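Local coordinates for alkaline serine protease AL20 (PDB 3CP7), which probably catalyses the hydrolysis of peptide bonds as a secreted, thermostable alkaline serine protease with a trypsin-like fold, at residues A[34-40]-A[91-97]; A[7-12]-A[23-27]; A[41-47]-A[78-84]. All blocks are in the same frame, centred on the assembly; numbering follows the deposited sequence.

Contact 1. Residues A[34-40]-A[91-97]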
# COMPACT_ATOMS: atom_id res chain seq x y z
N SER A 34 -0.10 -2.52 -16.95
CA SER A 34 0.05 -1.10 -16.64
C SER A 34 1.06 -0.82 -15.53
O SER A 34 1.07 0.28 -14.98
CB SER A 34 -1.30 -0.51 -16.22
OG SER A 34 -2.26 -0.67 -17.25
N THR A 35 1.90 -1.80 -15.20
CA THR A 35 2.70 -1.72 -13.98
C THR A 35 4.18 -1.55 -14.25
O THR A 35 4.78 -2.33 -15.00
CB THR A 35 2.46 -2.95 -13.09
OG1 THR A 35 1.08 -3.03 -12.75
CG2 THR A 35 3.25 -2.87 -11.78
N VAL A 36 4.76 -0.52 -13.62
CA VAL A 36 6.22 -0.36 -13.59
C VAL A 36 6.76 -0.53 -12.17
O VAL A 36 6.14 -0.11 -11.18
CB VAL A 36 6.69 1.00 -14.18
CG1 VAL A 36 6.36 1.10 -15.67
CG2 VAL A 36 6.10 2.19 -13.42
N ALA A 37 7.93 -1.17 -12.09
CA ALA A 37 8.67 -1.28 -10.85
C ALA A 37 9.58 -0.08 -10.71
O ALA A 37 10.19 0.39 -11.69
CB ALA A 37 9.51 -2.53 -10.86
N THR A 38 9.67 0.42 -9.48
CA THR A 38 10.55 1.54 -9.19
C THR A 38 10.95 1.47 -7.71
O THR A 38 10.69 0.46 -7.04
CB THR A 38 9.88 2.89 -9.58
OG1 THR A 38 10.85 3.94 -9.53
CG2 THR A 38 8.69 3.23 -8.67
N ALA A 39 11.60 2.52 -7.21
CA ALA A 39 11.94 2.61 -5.79
C ALA A 39 10.81 3.29 -5.03
O ALA A 39 10.13 4.16 -5.56
CB ALA A 39 13.24 3.39 -5.59
N GLY A 40 10.63 2.89 -3.77
CA GLY A 40 9.65 3.57 -2.91
C GLY A 40 9.89 5.06 -2.85
O GLY A 40 8.95 5.84 -2.93
N ASP A 91 12.73 -0.43 0.09
CA ASP A 91 12.65 0.72 -0.80
C ASP A 91 12.35 0.26 -2.22
O ASP A 91 13.17 0.44 -3.13
CB ASP A 91 13.93 1.57 -0.77
CG ASP A 91 13.79 2.86 -1.56
OD1 ASP A 91 14.82 3.46 -1.92
OD2 ASP A 91 12.64 3.28 -1.82
N TYR A 92 11.19 -0.36 -2.40
CA TYR A 92 10.68 -0.75 -3.71
C TYR A 92 9.21 -0.36 -3.77
O TYR A 92 8.55 -0.14 -2.74
CB TYR A 92 10.86 -2.26 -3.97
CG TYR A 92 10.36 -3.12 -2.84
CD1 TYR A 92 11.26 -3.71 -1.94
CD2 TYR A 92 8.99 -3.33 -2.62
CE1 TYR A 92 10.81 -4.48 -0.88
CE2 TYR A 92 8.54 -4.08 -1.56
CZ TYR A 92 9.45 -4.66 -0.68
OH TYR A 92 9.00 -5.41 0.39
N ALA A 93 8.69 -0.27 -4.99
CA ALA A 93 7.32 0.18 -5.21
C ALA A 93 6.92 -0.09 -6.63
O ALA A 93 7.75 -0.45 -7.46
CB ALA A 93 7.21 1.67 -4.91
N PHE A 94 5.64 0.08 -6.90
CA PHE A 94 5.11 -0.10 -8.24
C PHE A 94 4.20 1.06 -8.55
O PHE A 94 3.49 1.54 -7.66
CB PHE A 94 4.36 -1.43 -8.32
CG PHE A 94 5.22 -2.61 -8.01
CD1 PHE A 94 5.99 -3.21 -9.01
CD2 PHE A 94 5.35 -3.08 -6.69
CE1 PHE A 94 6.83 -4.27 -8.72
CE2 PHE A 94 6.19 -4.13 -6.40
CZ PHE A 94 6.96 -4.71 -7.40
N ALA A 95 4.22 1.52 -9.79
CA ALA A 95 3.26 2.53 -10.23
C ALA A 95 2.40 1.92 -11.31
O ALA A 95 2.89 1.30 -12.26
CB ALA A 95 3.98 3.78 -10.74
N VAL A 96 1.09 2.09 -11.15
CA VAL A 96 0.12 1.63 -12.13
C VAL A 96 -0.27 2.82 -12.99
O VAL A 96 -0.77 3.84 -12.48
CB VAL A 96 -1.11 1.02 -11.45
CG1 VAL A 96 -2.09 0.48 -12.49
CG2 VAL A 96 -0.69 -0.10 -10.49
N LEU A 97 -0.02 2.70 -14.29
CA LEU A 97 -0.14 3.81 -15.22
C LEU A 97 -1.49 3.87 -15.91
O LEU A 97 -2.23 2.90 -15.96
CB LEU A 97 0.99 3.76 -16.26
CG LEU A 97 2.42 3.65 -15.69
CD1 LEU A 97 3.42 3.57 -16.81
CD2 LEU A 97 2.78 4.78 -14.70
O HOH W 1 -4.43 1.50 -16.67

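Contact 2. Residues A[7-12]-A[23-27]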
# COMPACT_ATOMS: atom_id res chain seq x y z
N PRO A 7 12.94 -0.87 -24.42
CA PRO A 7 11.93 0.16 -24.18
C PRO A 7 11.07 -0.05 -22.94
O PRO A 7 10.34 0.86 -22.57
CB PRO A 7 11.06 0.11 -25.45
CG PRO A 7 11.22 -1.29 -25.93
CD PRO A 7 12.64 -1.65 -25.64
N HIS A 8 11.16 -1.22 -22.33
CA HIS A 8 10.52 -1.43 -21.03
C HIS A 8 11.18 -0.59 -19.94
O HIS A 8 10.53 -0.26 -18.96
CB HIS A 8 10.51 -2.91 -20.65
CG HIS A 8 11.82 -3.61 -20.85
ND1 HIS A 8 12.76 -3.75 -19.85
CD2 HIS A 8 12.35 -4.23 -21.94
CE1 HIS A 8 13.80 -4.42 -20.31
NE2 HIS A 8 13.58 -4.73 -21.57
N ILE A 9 12.45 -0.23 -20.13
CA ILE A 9 13.15 0.65 -19.17
C ILE A 9 12.85 2.10 -19.54
O ILE A 9 12.84 2.44 -20.73
CB ILE A 9 14.68 0.43 -19.16
CG1 ILE A 9 15.03 -1.06 -19.15
CG2 ILE A 9 15.29 1.14 -17.95
CD1 ILE A 9 16.52 -1.35 -19.24
N GLY A 10 12.61 2.96 -18.56
CA GLY A 10 12.28 4.34 -18.87
C GLY A 10 12.64 5.30 -17.76
O GLY A 10 13.06 4.89 -16.67
N LYS A 11 12.47 6.59 -18.07
CA LYS A 11 12.80 7.67 -17.15
C LYS A 11 11.52 8.09 -16.42
O LYS A 11 10.43 8.00 -16.99
CB LYS A 11 13.40 8.84 -17.94
CG LYS A 11 13.87 10.01 -17.09
CD LYS A 11 14.49 11.07 -17.97
CE LYS A 11 14.94 12.28 -17.19
NZ LYS A 11 16.20 12.08 -16.44
N VAL A 12 11.67 8.53 -15.17
CA VAL A 12 10.54 8.97 -14.36
C VAL A 12 10.73 10.46 -14.03
O VAL A 12 11.84 10.89 -13.73
CB VAL A 12 10.45 8.15 -13.04
CG1 VAL A 12 9.49 8.79 -12.07
CG2 VAL A 12 10.02 6.72 -13.33
N CYS A 23 13.72 10.06 -11.69
CA CYS A 23 14.04 8.69 -11.25
C CYS A 23 14.06 7.81 -12.50
O CYS A 23 14.09 8.31 -13.64
CB CYS A 23 13.02 8.20 -10.21
SG CYS A 23 13.50 8.39 -8.46
N SER A 24 14.02 6.49 -12.29
CA SER A 24 13.95 5.53 -13.38
C SER A 24 12.94 4.47 -12.98
O SER A 24 12.54 4.38 -11.81
CB SER A 24 15.33 4.91 -13.60
OG SER A 24 16.31 5.90 -13.90
N ALA A 25 12.51 3.66 -13.94
CA ALA A 25 11.57 2.57 -13.67
C ALA A 25 11.59 1.58 -14.82
O ALA A 25 12.28 1.77 -15.82
CB ALA A 25 10.16 3.12 -13.47
N ASN A 26 10.80 0.51 -14.68
CA ASN A 26 10.81 -0.55 -15.66
C ASN A 26 9.46 -1.24 -15.75
O ASN A 26 8.90 -1.60 -14.73
CB ASN A 26 11.90 -1.57 -15.29
CG ASN A 26 12.09 -2.64 -16.36
OD1 ASN A 26 12.38 -2.33 -17.52
ND2 ASN A 26 11.93 -3.90 -15.97
N ILE A 27 8.96 -1.45 -16.97
CA ILE A 27 7.72 -2.20 -17.16
C ILE A 27 7.94 -3.67 -16.82
O ILE A 27 8.78 -4.33 -17.44
CB ILE A 27 7.17 -2.10 -18.61
CG1 ILE A 27 7.01 -0.64 -19.03
CG2 ILE A 27 5.84 -2.85 -18.71
CD1 ILE A 27 6.67 -0.47 -20.53

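Contact 3. Residues A[41-47]-A[78-84]. With FMT (formic acid), chain C.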
# COMPACT_ATOMS: atom_id res chain seq x y z
N HIS A 41 11.15 5.48 -2.72
CA HIS A 41 11.45 6.89 -2.57
C HIS A 41 11.22 7.69 -3.85
O HIS A 41 11.24 8.92 -3.82
CB HIS A 41 12.86 7.11 -1.99
CG HIS A 41 13.98 7.01 -2.98
ND1 HIS A 41 14.78 5.89 -3.11
CD2 HIS A 41 14.46 7.92 -3.86
CE1 HIS A 41 15.70 6.12 -4.04
NE2 HIS A 41 15.52 7.34 -4.51
N CYS A 42 10.98 7.01 -4.97
CA CYS A 42 10.64 7.68 -6.23
C CYS A 42 9.15 7.99 -6.33
O CYS A 42 8.72 8.66 -7.27
CB CYS A 42 11.03 6.82 -7.43
SG CYS A 42 12.82 6.61 -7.63
N LEU A 43 8.35 7.50 -5.38
CA LEU A 43 6.93 7.82 -5.41
C LEU A 43 6.30 8.16 -4.06
O LEU A 43 5.11 8.51 -4.00
CB LEU A 43 6.11 6.76 -6.17
CG LEU A 43 6.26 5.28 -5.81
CD1 LEU A 43 5.69 5.02 -4.41
CD2 LEU A 43 5.55 4.43 -6.87
N HIS A 44 7.10 8.11 -2.99
CA HIS A 44 6.61 8.46 -1.66
C HIS A 44 7.75 8.98 -0.80
O HIS A 44 8.86 8.44 -0.84
CB HIS A 44 5.92 7.25 -1.00
CG HIS A 44 5.17 7.61 0.25
ND1 HIS A 44 5.80 7.84 1.45
CD2 HIS A 44 3.85 7.81 0.46
CE1 HIS A 44 4.90 8.15 2.36
NE2 HIS A 44 3.71 8.15 1.79
N ASP A 45 7.46 10.01 -0.01
CA ASP A 45 8.48 10.69 0.81
C ASP A 45 9.14 9.79 1.86
O ASP A 45 10.29 10.03 2.26
CB ASP A 45 7.87 11.88 1.58
CG ASP A 45 7.36 13.00 0.68
OD1 ASP A 45 7.85 13.19 -0.46
OD2 ASP A 45 6.46 13.74 1.15
N GLY A 46 8.41 8.78 2.33
CA GLY A 46 8.84 8.02 3.50
C GLY A 46 8.25 8.61 4.77
O GLY A 46 7.24 9.32 4.72
N ASN A 47 8.88 8.32 5.90
CA ASN A 47 8.28 8.59 7.22
C ASN A 47 7.68 10.00 7.37
O ASN A 47 8.38 11.00 7.26
CB ASN A 47 9.27 8.29 8.35
CG ASN A 47 8.58 8.12 9.71
OD1 ASN A 47 7.37 8.36 9.84
ND2 ASN A 47 9.34 7.71 10.71
N THR A 78 3.25 1.97 -2.83
CA THR A 78 4.46 1.94 -2.02
C THR A 78 4.47 0.74 -1.06
O THR A 78 3.41 0.29 -0.63
CB THR A 78 4.59 3.27 -1.23
OG1 THR A 78 5.77 3.23 -0.43
CG2 THR A 78 3.37 3.53 -0.34
N SER A 79 5.65 0.24 -0.72
CA SER A 79 5.74 -0.73 0.36
C SER A 79 5.30 -0.06 1.65
O SER A 79 5.44 1.17 1.80
CB SER A 79 7.16 -1.26 0.50
OG SER A 79 7.97 -0.30 1.14
N ALA A 80 4.76 -0.85 2.58
CA ALA A 80 4.32 -0.32 3.86
C ALA A 80 5.49 0.18 4.68
O ALA A 80 5.38 1.21 5.33
CB ALA A 80 3.58 -1.37 4.63
N GLU A 81 6.59 -0.55 4.66
CA GLU A 81 7.72 -0.20 5.51
C GLU A 81 8.41 1.07 5.01
O GLU A 81 8.89 1.87 5.81
CB GLU A 81 8.71 -1.35 5.60
CG GLU A 81 8.13 -2.65 6.14
CD GLU A 81 7.53 -3.56 5.06
OE1 GLU A 81 7.31 -4.76 5.37
OE2 GLU A 81 7.29 -3.10 3.93
N TRP A 82 8.48 1.24 3.69
CA TRP A 82 9.00 2.50 3.16
C TRP A 82 8.09 3.68 3.55
O TRP A 82 8.56 4.68 4.11
CB TRP A 82 9.22 2.47 1.63
CG TRP A 82 9.69 3.81 1.22
CD1 TRP A 82 8.94 4.82 0.67
CD2 TRP A 82 10.98 4.35 1.48
NE1 TRP A 82 9.72 5.96 0.53
CE2 TRP A 82 10.97 5.70 1.04
CE3 TRP A 82 12.16 3.83 2.04
CZ2 TRP A 82 12.10 6.52 1.14
CZ3 TRP A 82 13.28 4.64 2.13
CH2 TRP A 82 13.24 5.98 1.68
N ALA A 83 6.80 3.57 3.24
CA ALA A 83 5.87 4.69 3.48
C ALA A 83 5.80 5.10 4.94
O ALA A 83 5.68 6.29 5.24
CB ALA A 83 4.48 4.33 2.99
N ASN A 84 5.85 4.12 5.83
CA ASN A 84 5.62 4.37 7.23
C ASN A 84 6.90 4.72 7.99
O ASN A 84 6.84 5.45 8.98
CB ASN A 84 4.89 3.18 7.89
CG ASN A 84 3.41 3.11 7.50
OD1 ASN A 84 2.56 3.65 8.21
ND2 ASN A 84 3.08 2.43 6.39
C FMT C . 17.15 9.63 -7.20
O1 FMT C . 16.57 9.38 -6.13
O2 FMT C . 18.01 8.88 -7.68

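Contact 1. Residues A[34-40]-A[91-97]
Strands 35-38 and 93-97 are antiparallel neighbours in the first beta-barrel of the chymotrypsin-like, two-barrel fold, and five backbone hydrogen bonds join them. Val36 and Ala95 form a hydrogen-bonded pair, Val36 N giving to Ala95 O at 2.9 Å while Val36 O accepts from Ala95 N. Thr38 and Ala93 are the next such pair, less regular: Ala93 N approaches Thr38 O from above the carbonyl plane, with an angle at hydrogen of 136°, just where both chains leave the ladder. At the far end Leu97 N reaches Ser34 O at 2.7 Å. Inside the barrel, the methyl Val36 CG2 rests on Ala95 CB at 3.8 Å. Its sister CG1 meets Leu97 CD1, the two side chains crossing at about a right angle, and Phe57 of strand 55-59 packs on both residues. The other face carries Phe94. Its CG lies beside its own backbone N (chi1 -60°), which tips the ring over the partner strand and brings CE1 to 3.8 Å from Ala37 CB, with Thr35 CG2 against Phe94 CB. Helix 205-214 covers this ring through Asn210 and Ala214. Beyond the ladder, Asp91 OD2 sits 2.8 Å from Gly40 N, too bent an approach to count as a hydrogen bond, and a beta carbon on Gly40 would run into that oxygen, which is satisfied by a residue just beyond the segment. Asp91 OD1 bonds to His41 ND1 and Ser188 OG, consistent with the aspartate of a Ser-His-Asp triad. Ser34 OG bonds to Asn32 O and also accepts, at 3.1 Å, from a water whose second proton goes to Leu97 O at 2.7 Å.

Contact 2. Residues A[7-12]-A[23-27]
Backbone hydrogen bonds carry most of this pairing, in which Gly10 and Ala25 form one hydrogen-bonded pair of an antiparallel hairpin and Val12 and Cys23 the next. Gly10 N reaches Ala25 O at 3.0 Å and Val12 N reaches Cys23 O at 2.9 Å, each pair returning a bond the other way. A further bond, from Ile27 N to His8 O, extends the ladder to His8, just ahead of strand 9-16. The one side-chain hydrogen bond runs from His8 ND1 to Asn26 OD1, 2.8 Å long and nearly straight at 164°. It lies in the plane of the imidazole and lands on a lone pair of the amide oxygen, although ring and amide are turned 72° apart. Asn26 ND2 bonds to Gln183 OE1 and Ser113 OG, and with all three bonds made the amide can hardly turn. A leucine here would probably cost His8 ND1, Gln183 OE1 and Ser113 OG this partner and let the imidazole swing. Among apolar contacts, Val12 CG2 presses on Ala25 CB at 3.6 Å, and Val12 CB on Cys23 CB at 3.8 Å. Val12 and Ala25 both point into the first trypsin-like barrel, against Phe57 of strand 55-59. Across the sheet Ile9 and Asn26 meet Pro172 and Phe174 of strand 172-175 in the second sheet, while Ile27 packs on helix 105-109.

Contact 3. Residues A[41-47]-A[78-84]
His44 O takes the indole N-H of Trp82, the one hydrogen bond between 41-47 and 78-84: NE1 to O is 3.0 Å and the bond is almost straight, at 174°. The oxygen lies in the indole plane, yet the donor stands well above the carbonyl plane of His44 instead of on a lone pair. Trp82 CG is anti to the backbone N (chi1 177°), which swings the indole off its helix and slides it between two pieces of the loop. His41 N lies 3.5 Å above one face and Gly46 CA 3.6 Å above the other, while His41 CB touches CZ2 at 3.3 Å. Gly46 suits this place: a beta carbon on it would crowd Trp82 CZ2 and, at these backbone angles, the preceding carbonyl oxygen. His44 ND1 accepts from Gly46 N at 2.9 Å, which fixes the turn of the imidazole and draws the loop back on itself. Ala83 CB sits squarely over that ring, a CH-pi contact 4.0 Å from the centroid, and Phe51 meets the imidazole edge-to-face. His41 and Cys42 complete the Thr-Ala-Gly-His-Cys sequence, the counterpart of the histidine motif of trypsin-like proteases, and His41 is thus probably the catalytic histidine. Its NE2 gives to O1 of a formic acid molecule at 2.8 Å, a molecule also bonded to Ser169 OG and Gly167 N. On the other segment, Ser79 is the N-cap of helix 80-85, its OG accepting from Trp82 N. The second subunit of the assembly reaches this helix start, Tyr213 OH of that subunit pairing with Ala80 N. Nearby, Leu43 CD1 meets Thr78 CB at 3.8 Å, the two side chains running obliquely to each other.

In the fold
Contacts 1 and 2 are successive parts of one sheet: strand 19-27 pairs with 35-38, Ala37 N lying 2.8 Å from Asn26 O and Thr38 OG1 2.9 Å from Ser24 O, and the contact centres are 10 Å apart. Contact 3 takes up the chain where strand 35-38 ends, about 11 Å from contact 1 centre to centre. The probable triad bridges these two, with Asp91 OD1 of contact 1 at 2.7 Å from His41 ND1 of contact 3, while Ser169 and the bound formic acid lie on the far side of the histidine. Contacts 2 and 3 have centres about 19 Å apart but are covalently joined, Cys23 SG to Cys42 SG at 2.1 Å, right beside His41.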